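Local coordinates for protein monoacylglycerol lipase (Palaeococcus ferrophilus, PDB 6QE2) that hydrolyses monoacylglycerols, probably to glycerol and a free fatty acid, as a serine hydrolase of the alpha/beta-hydrolase fold, at residues K80-I94 / D102-L114. Sequence-based numbering, arbitrary orientation.
Sequences KPFLFGHSLGGLTVI and DKIMGVVASSPAL. With LDA (lauryl dimethylamine-N-oxide), chain D.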
ATOM      1  N   LYS A  80      -4.972 -10.579  15.951  1.00 28.89           N
ATOM      2  CA  LYS A  80      -4.886 -10.566  14.479  0.58 29.24           C
ATOM      3  C   LYS A  80      -5.562  -9.310  13.953  1.00 28.08           C
ATOM      4  O   LYS A  80      -6.748  -9.094  14.251  1.00 29.06           O
ATOM      5  CB  LYS A  80      -5.552 -11.813  13.884  0.58 27.73           C
ATOM      6  CG  LYS A  80      -4.809 -13.094  14.214  0.58 33.87           C
ATOM      7  CD  LYS A  80      -5.473 -14.356  13.705  0.58 38.73           C
ATOM      8  CE  LYS A  80      -4.626 -15.569  14.116  0.58 35.12           C
ATOM      9  NZ  LYS A  80      -4.962 -16.796  13.366  0.58 45.28           N
ATOM     10  N   PRO A  81      -4.865  -8.445  13.185  1.00 24.74           N
ATOM     11  CA  PRO A  81      -5.527  -7.270  12.606  1.00 21.37           C
ATOM     12  C   PRO A  81      -5.960  -7.469  11.184  1.00 21.59           C
ATOM     13  O   PRO A  81      -5.607  -8.471  10.550  1.00 25.41           O
ATOM     14  CB  PRO A  81      -4.443  -6.197  12.680  1.00 27.73           C
ATOM     15  CG  PRO A  81      -3.185  -7.032  12.336  1.00 28.19           C
ATOM     16  CD  PRO A  81      -3.405  -8.433  12.896  1.00 28.07           C
ATOM     17  N   PHE A  82      -6.768  -6.541  10.696  1.00 22.91           N
ATOM     18  CA  PHE A  82      -6.882  -6.355   9.257  1.00 21.29           C
ATOM     19  C   PHE A  82      -5.725  -5.492   8.772  1.00 19.17           C
ATOM     20  O   PHE A  82      -5.202  -4.658   9.511  1.00 22.83           O
ATOM     21  CB  PHE A  82      -8.208  -5.686   8.897  1.00 24.84           C
ATOM     22  CG  PHE A  82      -9.411  -6.556   9.122  1.00 25.35           C
ATOM     23  CD1 PHE A  82     -10.118  -6.488  10.311  1.00 35.89           C
ATOM     24  CD2 PHE A  82      -9.838  -7.434   8.142  1.00 27.65           C
ATOM     25  CE1 PHE A  82     -11.234  -7.287  10.513  1.00 32.91           C
ATOM     26  CE2 PHE A  82     -10.947  -8.230   8.340  1.00 30.57           C
ATOM     27  CZ  PHE A  82     -11.643  -8.156   9.530  1.00 31.97           C
ATOM     28  N   LEU A  83      -5.330  -5.686   7.513  1.00 21.37           N
ATOM     29  CA  LEU A  83      -4.333  -4.838   6.872  1.00 21.34           C
ATOM     30  C   LEU A  83      -4.972  -4.009   5.766  1.00 21.77           C
ATOM     31  O   LEU A  83      -5.788  -4.518   4.994  1.00 22.39           O
ATOM     32  CB  LEU A  83      -3.194  -5.669   6.272  1.00 21.06           C
ATOM     33  CG  LEU A  83      -2.450  -6.650   7.172  1.00 23.56           C
ATOM     34  CD1 LEU A  83      -1.355  -7.334   6.366  1.00 24.15           C
ATOM     35  CD2 LEU A  83      -1.862  -5.925   8.360  1.00 23.94           C
ATOM     36  N   PHE A  84      -4.601  -2.731   5.695  1.00 22.51           N
ATOM     37  CA  PHE A  84      -4.947  -1.864   4.575  1.00 20.24           C
ATOM     38  C   PHE A  84      -3.667  -1.246   4.040  1.00 18.65           C
ATOM     39  O   PHE A  84      -2.938  -0.592   4.793  1.00 21.63           O
ATOM     40  CB  PHE A  84      -5.924  -0.753   4.976  1.00 18.52           C
ATOM     41  CG  PHE A  84      -6.203   0.210   3.857  1.00 22.31           C
ATOM     42  CD1 PHE A  84      -7.198  -0.057   2.938  1.00 26.60           C
ATOM     43  CD2 PHE A  84      -5.437   1.356   3.692  1.00 25.05           C
ATOM     44  CE1 PHE A  84      -7.439   0.805   1.886  1.00 31.35           C
ATOM     45  CE2 PHE A  84      -5.678   2.223   2.641  1.00 26.27           C
ATOM     46  CZ  PHE A  84      -6.680   1.945   1.741  1.00 25.52           C
ATOM     47  N   GLY A  85      -3.409  -1.420   2.749  1.00 20.35           N
ATOM     48  CA  GLY A  85      -2.222  -0.852   2.140  1.00 21.39           C
ATOM     49  C   GLY A  85      -2.547  -0.246   0.792  1.00 23.33           C
ATOM     50  O   GLY A  85      -3.444  -0.704   0.084  1.00 21.31           O
ATOM     51  N   HIS A  86      -1.806   0.808   0.443  1.00 22.57           N
ATOM     52  CA  HIS A  86      -1.984   1.490  -0.834  1.00 22.69           C
ATOM     53  C   HIS A  86      -0.685   1.487  -1.629  1.00 23.35           C
ATOM     54  O   HIS A  86       0.369   1.866  -1.107  1.00 22.63           O
ATOM     55  CB  HIS A  86      -2.464   2.927  -0.630  1.00 22.72           C
ATOM     56  CG  HIS A  86      -2.395   3.758  -1.872  1.00 22.35           C
ATOM     57  ND1 HIS A  86      -3.267   3.588  -2.928  1.00 23.42           N
ATOM     58  CD2 HIS A  86      -1.547   4.746  -2.238  1.00 27.23           C
ATOM     59  CE1 HIS A  86      -2.963   4.444  -3.887  1.00 28.34           C
ATOM     60  NE2 HIS A  86      -1.920   5.155  -3.497  1.00 27.31           N
ATOM     61  N   SER A  87      -0.777   1.060  -2.892  1.00 23.26           N
ATOM     62  CA  SER A  87       0.334   1.108  -3.868  1.00 26.52           C
ATOM     63  C   SER A  87       1.496   0.234  -3.404  1.00 22.32           C
ATOM     64  O   SER A  87       1.329  -1.002  -3.328  1.00 23.84           O
ATOM     65  CB  SER A  87       0.653   2.593  -4.081  1.00 31.80           C
ATOM     66  OG  SER A  87       1.405   2.712  -5.308  1.00 34.33           O
ATOM     67  N   LEU A  88       2.700   0.797  -3.163  1.00 21.75           N
ATOM     68  CA  LEU A  88       3.751   0.029  -2.491  1.00 21.94           C
ATOM     69  C   LEU A  88       3.200  -0.626  -1.219  1.00 23.40           C
ATOM     70  O   LEU A  88       3.525  -1.785  -0.902  1.00 21.83           O
ATOM     71  CB  LEU A  88       4.923   0.945  -2.179  1.00 23.94           C
ATOM     72  CG  LEU A  88       5.998   0.313  -1.297  1.00 32.79           C
ATOM     73  CD1 LEU A  88       6.614  -0.899  -1.970  1.00 32.83           C
ATOM     74  CD2 LEU A  88       7.110   1.333  -1.024  1.00 36.11           C
ATOM     75  N   GLY A  89       2.320   0.075  -0.509  1.00 23.93           N
ATOM     76  CA  GLY A  89       1.787  -0.520   0.717  1.00 20.43           C
ATOM     77  C   GLY A  89       0.793  -1.629   0.410  1.00 20.79           C
ATOM     78  O   GLY A  89       0.716  -2.623   1.138  1.00 22.93           O
ATOM     79  N   GLY A  90       0.122  -1.545  -0.756  1.00 20.15           N
ATOM     80  CA  GLY A  90      -0.767  -2.619  -1.163  1.00 20.78           C
ATOM     81  C   GLY A  90      -0.008  -3.874  -1.538  1.00 21.25           C
ATOM     82  O   GLY A  90      -0.405  -4.983  -1.172  1.00 21.02           O
ATOM     83  N   LEU A  91       1.100  -3.719  -2.270  1.00 19.24           N
ATOM     84  CA  LEU A  91       1.982  -4.851  -2.515  1.00 21.81           C
ATOM     85  C   LEU A  91       2.477  -5.450  -1.208  1.00 22.28           C
ATOM     86  O   LEU A  91       2.505  -6.675  -1.044  1.00 21.92           O
ATOM     87  CB  LEU A  91       3.159  -4.408  -3.385  1.00 20.17           C
ATOM     88  CG  LEU A  91       4.297  -5.417  -3.544  1.00 25.68           C
ATOM     89  CD1 LEU A  91       3.820  -6.695  -4.204  1.00 21.49           C
ATOM     90  CD2 LEU A  91       5.441  -4.796  -4.334  1.00 24.41           C
ATOM     91  N   THR A  92       2.848  -4.589  -0.259  1.00 19.80           N
ATOM     92  CA  THR A  92       3.387  -5.046   1.020  1.00 20.49           C
ATOM     93  C   THR A  92       2.366  -5.871   1.798  1.00 21.10           C
ATOM     94  O   THR A  92       2.702  -6.925   2.352  1.00 21.73           O
ATOM     95  CB  THR A  92       3.850  -3.834   1.829  1.00 24.53           C
ATOM     96  OG1 THR A  92       4.883  -3.145   1.104  1.00 24.24           O
ATOM     97  CG2 THR A  92       4.394  -4.261   3.187  1.00 23.94           C
ATOM     98  N   VAL A  93       1.112  -5.415   1.861  1.00 20.35           N
ATOM     99  CA  VAL A  93       0.138  -6.162   2.652  1.00 22.71           C
ATOM    100  C   VAL A  93      -0.235  -7.472   1.961  1.00 20.58           C
ATOM    101  O   VAL A  93      -0.520  -8.474   2.628  1.00 22.75           O
ATOM    102  CB  VAL A  93      -1.097  -5.292   2.968  1.00 21.86           C
ATOM    103  CG1 VAL A  93      -0.683  -4.115   3.826  1.00 22.66           C
ATOM    104  CG2 VAL A  93      -1.787  -4.805   1.695  1.00 26.00           C
ATOM    105  N   ILE A  94      -0.204  -7.510   0.629  1.00 19.13           N
ATOM    106  CA  ILE A  94      -0.394  -8.775  -0.070  1.00 20.53           C
ATOM    107  C   ILE A  94       0.754  -9.732   0.246  1.00 24.86           C
ATOM    108  O   ILE A  94       0.538 -10.915   0.530  1.00 21.86           O
ATOM    109  CB  ILE A  94      -0.538  -8.526  -1.582  1.00 21.96           C
ATOM    110  CG1 ILE A  94      -1.875  -7.831  -1.856  1.00 20.54           C
ATOM    111  CG2 ILE A  94      -0.431  -9.835  -2.356  1.00 26.71           C
ATOM    112  CD1 ILE A  94      -1.989  -7.229  -3.236  1.00 24.06           C
ATOM    113  N   ASP A 102      -1.417 -16.816   8.492  1.00 37.03           N
ATOM    114  CA  ASP A 102      -2.337 -17.020   9.598  1.00 39.35           C
ATOM    115  C   ASP A 102      -2.362 -15.918  10.645  1.00 36.04           C
ATOM    116  O   ASP A 102      -3.029 -16.055  11.651  1.00 33.32           O
ATOM    117  CB  ASP A 102      -2.031 -18.357  10.283  1.00 36.87           C
ATOM    118  CG  ASP A 102      -2.062 -19.531   9.321  1.00 52.14           C
ATOM    119  OD1 ASP A 102      -2.962 -19.587   8.473  1.00 52.61           O
ATOM    120  OD2 ASP A 102      -1.189 -20.405   9.414  1.00 59.32           O
ATOM    121  N   LYS A 103      -1.657 -14.825  10.391  1.00 28.68           N
ATOM    122  CA  LYS A 103      -1.569 -13.732  11.350  1.00 31.76           C
ATOM    123  C   LYS A 103      -2.534 -12.554  11.181  1.00 25.94           C
ATOM    124  O   LYS A 103      -2.531 -11.647  11.995  1.00 26.32           O
ATOM    125  CB  LYS A 103      -0.135 -13.206  11.387  1.00 30.76           C
ATOM    126  CG  LYS A 103       0.860 -14.185  11.968  1.00 37.35           C
ATOM    127  CD  LYS A 103       2.267 -13.610  11.978  1.00 45.39           C
ATOM    128  CE  LYS A 103       2.435 -12.505  13.005  1.00 38.81           C
ATOM    129  NZ  LYS A 103       2.264 -13.028  14.389  1.00 53.85           N
ATOM    130  N   ILE A 104      -3.359 -12.569  10.147  1.00 26.91           N
ATOM    131  CA  ILE A 104      -4.269 -11.459   9.908  1.00 23.32           C
ATOM    132  C   ILE A 104      -5.707 -11.901   9.676  1.00 21.93           C
ATOM    133  O   ILE A 104      -5.951 -13.039   9.343  1.00 28.87           O
ATOM    134  CB  ILE A 104      -3.816 -10.639   8.686  1.00 26.19           C
ATOM    135  CG1 ILE A 104      -3.810 -11.518   7.441  1.00 26.98           C
ATOM    136  CG2 ILE A 104      -2.440 -10.046   8.915  1.00 24.54           C
ATOM    137  CD1 ILE A 104      -3.567 -10.762   6.158  1.00 32.66           C
ATOM    138  N   MET A 105      -6.645 -10.982   9.869  1.00 25.28           N
ATOM    139  CA  MET A 105      -8.060 -11.246   9.647  1.00 26.36           C
ATOM    140  C   MET A 105      -8.474 -11.054   8.198  1.00 27.72           C
ATOM    141  O   MET A 105      -9.524 -11.563   7.791  1.00 28.33           O
ATOM    142  CB  MET A 105      -8.922 -10.326  10.519  1.00 25.91           C
ATOM    143  CG  MET A 105      -8.771 -10.534  12.011  1.00 39.14           C
ATOM    144  SD  MET A 105      -9.184 -12.222  12.463  1.00 46.26           S
ATOM    145  CE  MET A 105     -10.927 -12.257  12.067  1.00 48.44           C
ATOM    146  N   GLY A 106      -7.674 -10.344   7.420  1.00 24.53           N
ATOM    147  CA  GLY A 106      -8.034  -9.976   6.065  1.00 24.22           C
ATOM    148  C   GLY A 106      -7.128  -8.876   5.572  1.00 26.30           C
ATOM    149  O   GLY A 106      -6.424  -8.215   6.338  1.00 25.56           O
ATOM    150  N   VAL A 107      -7.130  -8.684   4.256  1.00 24.80           N
ATOM    151  CA  VAL A 107      -6.235  -7.713   3.636  1.00 26.35           C
ATOM    152  C   VAL A 107      -6.997  -6.916   2.586  1.00 25.80           C
ATOM    153  O   VAL A 107      -7.712  -7.486   1.752  1.00 25.77           O
ATOM    154  CB  VAL A 107      -4.981  -8.384   3.034  1.00 29.44           C
ATOM    155  CG1 VAL A 107      -5.344  -9.514   2.067  1.00 28.97           C
ATOM    156  CG2 VAL A 107      -4.112  -7.352   2.357  1.00 26.52           C
ATOM    157  N   VAL A 108      -6.876  -5.591   2.659  1.00 21.36           N
ATOM    158  CA  VAL A 108      -7.453  -4.665   1.690  1.00 20.50           C
ATOM    159  C   VAL A 108      -6.288  -3.973   1.003  1.00 22.97           C
ATOM    160  O   VAL A 108      -5.439  -3.371   1.675  1.00 21.52           O
ATOM    161  CB  VAL A 108      -8.370  -3.628   2.354  1.00 26.70           C
ATOM    162  CG1 VAL A 108      -8.957  -2.693   1.302  1.00 25.22           C
ATOM    163  CG2 VAL A 108      -9.462  -4.305   3.183  1.00 24.12           C
ATOM    164  N   ALA A 109      -6.233  -4.064  -0.320  1.00 21.13           N
ATOM    165  CA  ALA A 109      -5.155  -3.463  -1.096  1.00 22.71           C
ATOM    166  C   ALA A 109      -5.745  -2.457  -2.073  1.00 21.69           C
ATOM    167  O   ALA A 109      -6.540  -2.822  -2.944  1.00 23.66           O
ATOM    168  CB  ALA A 109      -4.345  -4.530  -1.832  1.00 21.15           C
ATOM    169  N   SER A 110      -5.380  -1.190  -1.901  1.00 22.51           N
ATOM    170  CA  SER A 110      -5.743  -0.119  -2.817  1.00 23.87           C
ATOM    171  C   SER A 110      -4.625   0.050  -3.838  1.00 18.42           C
ATOM    172  O   SER A 110      -3.476   0.288  -3.461  1.00 21.10           O
ATOM    173  CB  SER A 110      -5.975   1.176  -2.040  1.00 26.87           C
ATOM    174  OG  SER A 110      -5.757   2.321  -2.845  1.00 26.29           O
ATOM    175  N   SER A 111      -4.968  -0.054  -5.127  1.00 24.14           N
ATOM    176  CA  SER A 111      -4.012   0.094  -6.225  1.00 25.05           C
ATOM    177  C   SER A 111      -2.674  -0.591  -5.948  1.00 22.37           C
ATOM    178  O   SER A 111      -1.627   0.061  -6.041  1.00 23.31           O
ATOM    179  CB  SER A 111      -3.764   1.579  -6.510  1.00 23.38           C
ATOM    180  OG  SER A 111      -4.977   2.264  -6.799  1.00 26.01           O
ATOM    181  N   PRO A 112      -2.653  -1.875  -5.591  1.00 21.69           N
ATOM    182  CA  PRO A 112      -1.379  -2.508  -5.232  1.00 21.48           C
ATOM    183  C   PRO A 112      -0.445  -2.592  -6.431  1.00 23.48           C
ATOM    184  O   PRO A 112      -0.876  -2.734  -7.581  1.00 25.63           O
ATOM    185  CB  PRO A 112      -1.797  -3.901  -4.746  1.00 21.88           C
ATOM    186  CG  PRO A 112      -3.108  -4.156  -5.425  1.00 23.69           C
ATOM    187  CD  PRO A 112      -3.781  -2.823  -5.511  1.00 22.61           C
ATOM    188  N   ALA A 113       0.848  -2.466  -6.148  1.00 20.17           N
ATOM    189  CA  ALA A 113       1.884  -2.485  -7.183  1.00 22.04           C
ATOM    190  C   ALA A 113       2.109  -3.929  -7.618  1.00 25.48           C
ATOM    191  O   ALA A 113       2.939  -4.648  -7.062  1.00 26.23           O
ATOM    192  CB  ALA A 113       3.166  -1.843  -6.659  1.00 22.68           C
ATOM    193  N   LEU A 114       1.355  -4.361  -8.636  1.00 23.70           N
ATOM    194  CA  LEU A 114       1.388  -5.741  -9.107  1.00 21.78           C
ATOM    195  C   LEU A 114       1.759  -5.861 -10.581  1.00 25.04           C
ATOM    196  O   LEU A 114       1.853  -6.983 -11.097  1.00 26.53           O
ATOM    197  CB  LEU A 114       0.029  -6.412  -8.864  1.00 27.21           C
ATOM    198  CG  LEU A 114      -0.355  -6.568  -7.389  1.00 23.51           C
ATOM    199  CD1 LEU A 114      -1.804  -6.982  -7.257  1.00 21.83           C
ATOM    200  CD2 LEU A 114       0.553  -7.584  -6.711  1.00 23.55           C
TER
HETATM  201  N1  LDA D 302       4.835   2.256  -6.817  1.00 50.61           N
HETATM  202  O1  LDA D 302       4.399   1.715  -5.794  1.00 56.81           O
HETATM  203  CM1 LDA D 302       4.959   3.688  -6.581  1.00 56.64           C
HETATM  204  CM2 LDA D 302       3.925   1.995  -7.925  1.00 39.38           C
HETATM  205  C1  LDA D 302       6.141   1.720  -7.136  1.00 46.96           C
HETATM  206  C2  LDA D 302       6.795   2.676  -8.111  1.00 35.48           C
HETATM  207  C3  LDA D 302       8.271   2.359  -8.222  1.00 42.11           C
HETATM  208  C4  LDA D 302       8.912   3.202  -9.310  1.00 48.25           C
HETATM  209  C5  LDA D 302      10.308   2.700  -9.619  1.00 56.10           C
HETATM  210  C6  LDA D 302      11.103   3.749 -10.372  1.00 50.53           C
HETATM  211  C7  LDA D 302      12.412   3.153 -10.854  1.00 51.21           C
HETATM  212  C8  LDA D 302      13.576   3.759 -10.098  1.00 50.67           C
HETATM  213  C9  LDA D 302      14.498   2.678  -9.571  1.00 49.58           C
HETATM  214  C10 LDA D 302      15.835   2.712 -10.295  1.00 63.25           C
HETATM  215  C11 LDA D 302      16.885   1.901  -9.552  1.00 53.18           C
HETATM  216  C12 LDA D 302      16.593   1.876  -8.073  1.00 49.40           C
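His86 and Ser110 meet at the C-terminal ends of neighbouring parallel strands 82-86 and 106-110, where His86 ND1 hydrogen-bonds Ser110 OG at 2.8 Å, at the imidazole edge. CG of His86, anti to the backbone N (chi1 168°), carries the ring onward past the strand end, and the ring's turn (chi2 72°) brings ND1 round to Ser110; NE2 hydrogen-bonds a glycerol, probably from the crystallisation liquor. Behind this pair backbone bonds lace the strands, among them Val108 N to Leu83 O at 2.8 Å and Ser110 N to Gly85 O. The ladder runs on to Ser87 N, donating to Ser110 O at 2.9 Å. Ser87 O accepts from Ala113 N and Leu91 N, tying turn, helix start and 112-114 loop together.

The first turns of helix 88-99 cover the sheet face carrying Val107 and Ala109: Val93 CG2 presses on Val107 CG2 at 3.5 Å, and Ile94 CD1 reaches Ala109 CB and Pro112 CB. On the other face, Met105 CB makes a CH-pi contact over the Phe82 ring, 3.6 Å from its centroid. The strand-to-helix turn of this beta-alpha-beta unit fits the GxSxG nucleophile elbow; Ser87 OG hydrogen-bonds His233 NE2, consistent with the catalytic Ser-His pair of alpha/beta-hydrolases.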